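Beta sliding clamp (Bartonella birtlesii LL-WM9, PDB 6PTR) probably encircles DNA as a ring-shaped head-to-tail homodimer, tethering DNA polymerases and other proteins to it and making them processive. Local coordinates at residues R10-R15 and E94-V99; D44-S49 and E70-I75. All blocks are in the same frame, centred on the assembly; numbering follows the deposited sequence.

Contact 1. Residues R10-R15 and E94-V99; sequences RITVDR and EIVLSV
The carbonyl O of I11 is held twice by the neighbouring strand: the N of L97 donates to it at 2.8 Å, while the CA of V96 makes a weaker CA-H...O contact at 3.3 Å. The I95 carbonyl O is used the same way, taking the N of V13 at 2.8 Å, with a CA-H...O contact from the CA of T12 at 3.3 Å. Strands 10-14 and 94-99 are thus an antiparallel pair, with I11-L97 and V13-I95 as the hydrogen-bonded pairs. On the face carrying these four residues, I11 CG1 lies 3.8 Å from L97 CB, and F18 of helix 15-26 touches both V13 and L97. I95 reaches on past the strand end, putting its CD1 3.8 Å from R15 CB.

The other face is more polar. R10 stretches out with CG anti to its backbone N (chi1 -176°) and lays one face of its guanidinium over V96 CG1, 3.6 Å from NH1, while NE is in a salt bridge with E70. V96 CG2 turns to T12 OG1 at 3.5 Å. The chemistry implies a two-sided ribbon: one face buried in the core of the N-terminal domain, the other mixing methyls with charged and hydroxyl groups.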
loop_
_atom_site.group_PDB
_atom_site.type_symbol
_atom_site.label_atom_id
_atom_site.label_comp_id
_atom_site.label_asym_id
_atom_site.label_seq_id
_atom_site.Cartn_x
_atom_site.Cartn_y
_atom_site.Cartn_z
ATOM N N ARG C 10 -23.849 -29.714 -2.408
ATOM C CA ARG C 10 -23.325 -29.803 -1.050
ATOM C C ARG C 10 -21.916 -30.372 -1.130
ATOM O O ARG C 10 -21.732 -31.513 -1.558
ATOM C CB ARG C 10 -24.213 -30.678 -0.164
ATOM C CG ARG C 10 -23.729 -30.680 1.262
ATOM C CD ARG C 10 -24.733 -31.263 2.222
ATOM N NE ARG C 10 -24.105 -31.460 3.524
ATOM C CZ ARG C 10 -24.088 -30.545 4.489
ATOM N NH1 ARG C 10 -24.685 -29.376 4.302
ATOM N NH2 ARG C 10 -23.479 -30.800 5.640
ATOM N N ILE C 11 -20.917 -29.587 -0.736
ATOM C CA ILE C 11 -19.529 -30.037 -0.790
ATOM C C ILE C 11 -18.822 -29.629 0.490
ATOM O O ILE C 11 -19.127 -28.594 1.083
ATOM C CB ILE C 11 -18.779 -29.469 -2.012
ATOM C CG1 ILE C 11 -18.877 -27.945 -2.030
ATOM C CG2 ILE C 11 -19.350 -30.078 -3.285
ATOM C CD1 ILE C 11 -18.100 -27.270 -3.211
ATOM N N THR C 12 -17.887 -30.469 0.923
ATOM C CA THR C 12 -17.001 -30.147 2.038
ATOM C C THR C 12 -15.592 -30.053 1.476
ATOM O O THR C 12 -15.104 -31.020 0.891
ATOM C CB THR C 12 -17.074 -31.222 3.127
ATOM O OG1 THR C 12 -18.406 -31.290 3.647
ATOM C CG2 THR C 12 -16.096 -30.913 4.274
ATOM N N VAL C 13 -14.943 -28.898 1.637
ATOM C CA VAL C 13 -13.637 -28.692 1.025
ATOM C C VAL C 13 -12.627 -28.282 2.084
ATOM O O VAL C 13 -12.977 -27.763 3.145
ATOM C CB VAL C 13 -13.701 -27.633 -0.079
ATOM C CG1 VAL C 13 -14.655 -28.103 -1.162
ATOM C CG2 VAL C 13 -14.144 -26.308 0.522
ATOM N N ASP C 14 -11.353 -28.532 1.783
ATOM C CA ASP C 14 -10.281 -28.039 2.630
ATOM C C ASP C 14 -10.173 -26.535 2.435
ATOM O O ASP C 14 -10.145 -26.049 1.302
ATOM C CB ASP C 14 -8.968 -28.742 2.275
ATOM C CG ASP C 14 -7.785 -28.222 3.072
ATOM O OD1 ASP C 14 -7.689 -28.524 4.280
ATOM O OD2 ASP C 14 -6.937 -27.520 2.478
ATOM N N ARG C 15 -10.107 -25.790 3.542
ATOM C CA ARG C 15 -10.064 -24.333 3.423
ATOM C C ARG C 15 -8.855 -23.878 2.608
ATOM O O ARG C 15 -8.982 -23.048 1.701
ATOM C CB ARG C 15 -10.058 -23.700 4.810
ATOM C CG ARG C 15 -9.940 -22.186 4.781
ATOM C CD ARG C 15 -8.486 -21.744 4.902
ATOM N NE ARG C 15 -8.378 -20.290 4.803
ATOM C CZ ARG C 15 -7.245 -19.629 4.582
ATOM N NH1 ARG C 15 -6.099 -20.280 4.412
ATOM N NH2 ARG C 15 -7.264 -18.304 4.516
ATOM N N GLU C 94 -12.136 -27.098 7.688
ATOM C CA GLU C 94 -12.966 -27.509 6.562
ATOM C C GLU C 94 -14.124 -26.539 6.398
ATOM O O GLU C 94 -14.552 -25.881 7.346
ATOM C CB GLU C 94 -13.517 -28.928 6.750
ATOM C CG GLU C 94 -12.471 -30.008 6.604
ATOM C CD GLU C 94 -13.058 -31.402 6.683
ATOM O OE1 GLU C 94 -14.017 -31.609 7.465
ATOM O OE2 GLU C 94 -12.555 -32.288 5.957
ATOM N N ILE C 95 -14.635 -26.462 5.178
ATOM C CA ILE C 95 -15.730 -25.561 4.840
ATOM C C ILE C 95 -16.796 -26.377 4.139
ATOM O O ILE C 95 -16.491 -27.081 3.177
ATOM C CB ILE C 95 -15.275 -24.426 3.910
ATOM C CG1 ILE C 95 -14.096 -23.671 4.505
ATOM C CG2 ILE C 95 -16.422 -23.475 3.660
ATOM C CD1 ILE C 95 -13.487 -22.714 3.497
ATOM N N VAL C 96 -18.040 -26.251 4.590
ATOM C CA VAL C 96 -19.173 -26.875 3.914
ATOM C C VAL C 96 -19.910 -25.809 3.116
ATOM O O VAL C 96 -20.381 -24.814 3.679
ATOM C CB VAL C 96 -20.115 -27.562 4.912
ATOM C CG1 VAL C 96 -21.302 -28.175 4.163
ATOM C CG2 VAL C 96 -19.375 -28.639 5.711
ATOM N N LEU C 97 -20.001 -26.007 1.801
ATOM C CA LEU C 97 -20.701 -25.105 0.898
ATOM C C LEU C 97 -21.956 -25.819 0.413
ATOM O O LEU C 97 -21.872 -26.937 -0.109
ATOM C CB LEU C 97 -19.794 -24.714 -0.275
ATOM C CG LEU C 97 -18.420 -24.194 0.174
ATOM C CD1 LEU C 97 -17.416 -24.143 -0.979
ATOM C CD2 LEU C 97 -18.556 -22.842 0.793
ATOM N N SER C 98 -23.126 -25.213 0.620
ATOM C CA SER C 98 -24.341 -25.955 0.290
ATOM C C SER C 98 -25.441 -25.007 -0.166
ATOM O O SER C 98 -25.539 -23.873 0.293
ATOM C CB SER C 98 -24.830 -26.809 1.472
ATOM O OG SER C 98 -25.143 -26.007 2.587
ATOM N N VAL C 99 -26.277 -25.499 -1.069
ATOM C CA VAL C 99 -27.400 -24.742 -1.610
ATOM C C VAL C 99 -28.683 -25.401 -1.126
ATOM O O VAL C 99 -28.805 -26.627 -1.176
ATOM C CB VAL C 99 -27.350 -24.713 -3.151
ATOM C CG1 VAL C 99 -28.589 -24.029 -3.723
ATOM C CG2 VAL C 99 -26.055 -24.053 -3.635
#

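Contact 2. Residues D44-S49 and E70-I75; sequences DAENGS and EKAGAI
Strands 44-46 and 73-75 run almost exactly antiparallel, at 176° with their axes 4.8 Å apart, and A45 and G73 form a hydrogen-bonded pair flanked by the non-hydrogen-bonded pair D44-A74. A45 N donates to G73 O at 2.8 Å, and G73 N returns a bond of 3.0 Å to A45 O, lying in that carbonyl's plane. With a phi of 163°, G73 adopts a shape in which a CB would press on the carbonyl O of A72.

Side chains add little bulk here. A45 CB sits 3.6 Å from G73 O, and the methyl of A72 lies against A45 O, its CB 3.4 Å away. The A72 methyl also meets the chain of E46, but loosely, at 4.3 Å from E46 CG. On the D44-A74 face the carboxylate of D44 is swung over toward its partner: chi1 of -153° carries OD1 to 3.6 Å from A74 CB. Its other oxygen, OD2, makes a salt bridge to K123, which also touches A74, so the charged group bridges to the loop beyond the sheet.

Beyond E46 the chain reverses through a type I' turn, E46 to S49, closed by paired backbone bonds between E46 and S49; N47 and G48 both have positive phi. This tight hairpin links strand 40-46 to strand 49-55. At the same end as the turn, on the partner strand, E70 and K71 form a classic beta bulge facing R10, at the corner where the chain leaves strand 59-69. Strand 71-78 is the outermost strand of its sheet within the chain, with 40-46, 49-55 and 59-69 following in order. A45 packs on I69 of strand 59-69, on I11 of strand 10-14 and on M9; strand 71-78 itself runs on into helix 79-88.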
loop_
_atom_site.group_PDB
_atom_site.type_symbol
_atom_site.label_atom_id
_atom_site.label_comp_id
_atom_site.label_asym_id
_atom_site.label_seq_id
_atom_site.Cartn_x
_atom_site.Cartn_y
_atom_site.Cartn_z
ATOM N N ASP C 44 -18.814 -25.319 -9.612
ATOM C CA ASP C 44 -19.494 -26.435 -10.273
ATOM C C ASP C 44 -18.907 -27.723 -9.730
ATOM O O ASP C 44 -17.732 -28.015 -9.968
ATOM C CB ASP C 44 -19.333 -26.357 -11.798
ATOM C CG ASP C 44 -20.473 -27.021 -12.547
ATOM O OD1 ASP C 44 -21.048 -28.000 -12.027
ATOM O OD2 ASP C 44 -20.792 -26.579 -13.670
ATOM N N ALA C 45 -19.727 -28.500 -9.011
ATOM C CA ALA C 45 -19.287 -29.708 -8.329
ATOM C C ALA C 45 -19.934 -30.925 -8.978
ATOM O O ALA C 45 -21.158 -31.071 -8.951
ATOM C CB ALA C 45 -19.647 -29.638 -6.848
ATOM N N GLU C 46 -19.121 -31.791 -9.569
ATOM C CA GLU C 46 -19.654 -32.989 -10.208
ATOM C C GLU C 46 -18.515 -33.983 -10.342
ATOM O O GLU C 46 -17.365 -33.583 -10.524
ATOM C CB GLU C 46 -20.240 -32.645 -11.588
ATOM C CG GLU C 46 -21.316 -33.550 -12.081
ATOM C CD GLU C 46 -21.756 -33.143 -13.467
ATOM O OE1 GLU C 46 -22.517 -33.902 -14.100
ATOM O OE2 GLU C 46 -21.323 -32.061 -13.920
ATOM N N ASN C 47 -18.843 -35.276 -10.222
ATOM C CA ASN C 47 -17.922 -36.363 -10.573
ATOM C C ASN C 47 -16.565 -36.224 -9.875
ATOM O O ASN C 47 -15.503 -36.327 -10.496
ATOM C CB ASN C 47 -17.732 -36.439 -12.086
ATOM C CG ASN C 47 -19.033 -36.677 -12.824
ATOM O OD1 ASN C 47 -19.898 -37.422 -12.364
ATOM N ND2 ASN C 47 -19.182 -36.025 -13.969
ATOM N N GLY C 48 -16.611 -36.021 -8.565
ATOM C CA GLY C 48 -15.399 -35.941 -7.763
ATOM C C GLY C 48 -14.539 -34.719 -8.014
ATOM O O GLY C 48 -13.362 -34.717 -7.646
ATOM N N SER C 49 -15.086 -33.670 -8.622
ATOM C CA SER C 49 -14.269 -32.503 -8.936
ATOM C C SER C 49 -15.082 -31.240 -8.742
ATOM O O SER C 49 -16.278 -31.220 -9.034
ATOM C CB SER C 49 -13.736 -32.602 -10.380
ATOM O OG SER C 49 -13.040 -31.413 -10.738
ATOM N N GLU C 70 -20.599 -34.573 -1.859
ATOM C CA GLU C 70 -21.767 -35.139 -1.192
ATOM C C GLU C 70 -23.010 -35.046 -2.073
ATOM O O GLU C 70 -23.717 -36.043 -2.271
ATOM C CB GLU C 70 -21.999 -34.443 0.150
ATOM C CG GLU C 70 -23.110 -35.089 0.970
ATOM C CD GLU C 70 -23.189 -34.545 2.393
ATOM O OE1 GLU C 70 -22.311 -33.734 2.791
ATOM O OE2 GLU C 70 -24.132 -34.933 3.109
ATOM N N LYS C 71 -23.296 -33.863 -2.612
ATOM C CA LYS C 71 -24.370 -33.705 -3.588
ATOM C C LYS C 71 -23.872 -32.825 -4.721
ATOM O O LYS C 71 -23.412 -31.706 -4.478
ATOM C CB LYS C 71 -25.619 -33.067 -2.984
ATOM C CG LYS C 71 -26.232 -33.783 -1.818
ATOM C CD LYS C 71 -27.453 -32.998 -1.324
ATOM C CE LYS C 71 -28.464 -32.759 -2.459
ATOM N NZ LYS C 71 -29.614 -31.886 -2.060
ATOM N N ALA C 72 -23.978 -33.329 -5.955
ATOM C CA ALA C 72 -23.524 -32.559 -7.101
ATOM C C ALA C 72 -24.414 -31.339 -7.304
ATOM O O ALA C 72 -25.605 -31.344 -6.966
ATOM C CB ALA C 72 -23.535 -33.414 -8.365
ATOM N N GLY C 73 -23.836 -30.313 -7.905
ATOM C CA GLY C 73 -24.595 -29.126 -8.238
ATOM C C GLY C 73 -23.674 -27.960 -8.511
ATOM O O GLY C 73 -22.452 -28.071 -8.447
ATOM N N ALA C 74 -24.294 -26.815 -8.790
ATOM C CA ALA C 74 -23.512 -25.631 -9.096
ATOM C C ALA C 74 -24.253 -24.390 -8.626
ATOM O O ALA C 74 -25.468 -24.401 -8.403
ATOM C CB ALA C 74 -23.219 -25.529 -10.597
ATOM N N ILE C 75 -23.492 -23.302 -8.503
ATOM C CA ILE C 75 -24.037 -22.029 -8.044
ATOM C C ILE C 75 -22.979 -20.980 -8.341
ATOM O O ILE C 75 -21.797 -21.304 -8.473
ATOM C CB ILE C 75 -24.368 -22.110 -6.528
ATOM C CG1 ILE C 75 -25.201 -20.911 -6.079
ATOM C CG2 ILE C 75 -23.098 -22.183 -5.695
ATOM C CD1 ILE C 75 -26.602 -20.940 -6.594
#

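In the fold
Contacts 1 and 2 both belong to the N-terminal domain, with centres 11 Å apart, and the 44-49/70-75 pairing falls within the chain span that 10-15 and 94-99 bring together. They touch directly at the corner near R10: its backbone N lies 2.9 Å from K71 O, probably a hydrogen bond, and its NE is 3.0 Å from E70 OE1. Inside, I11 CG2 packs on A45 CB at 3.6 Å; further along, V99 CG2 meets I75 CB at 3.9 Å. These contacts tie strands 10-14 and 94-99 of the four-stranded sheet to strands 40-46 and 71-78 at the edge of the eight-stranded one. In relatives griselimycin binds between the central and C-terminal domains, probably well away from both contacts.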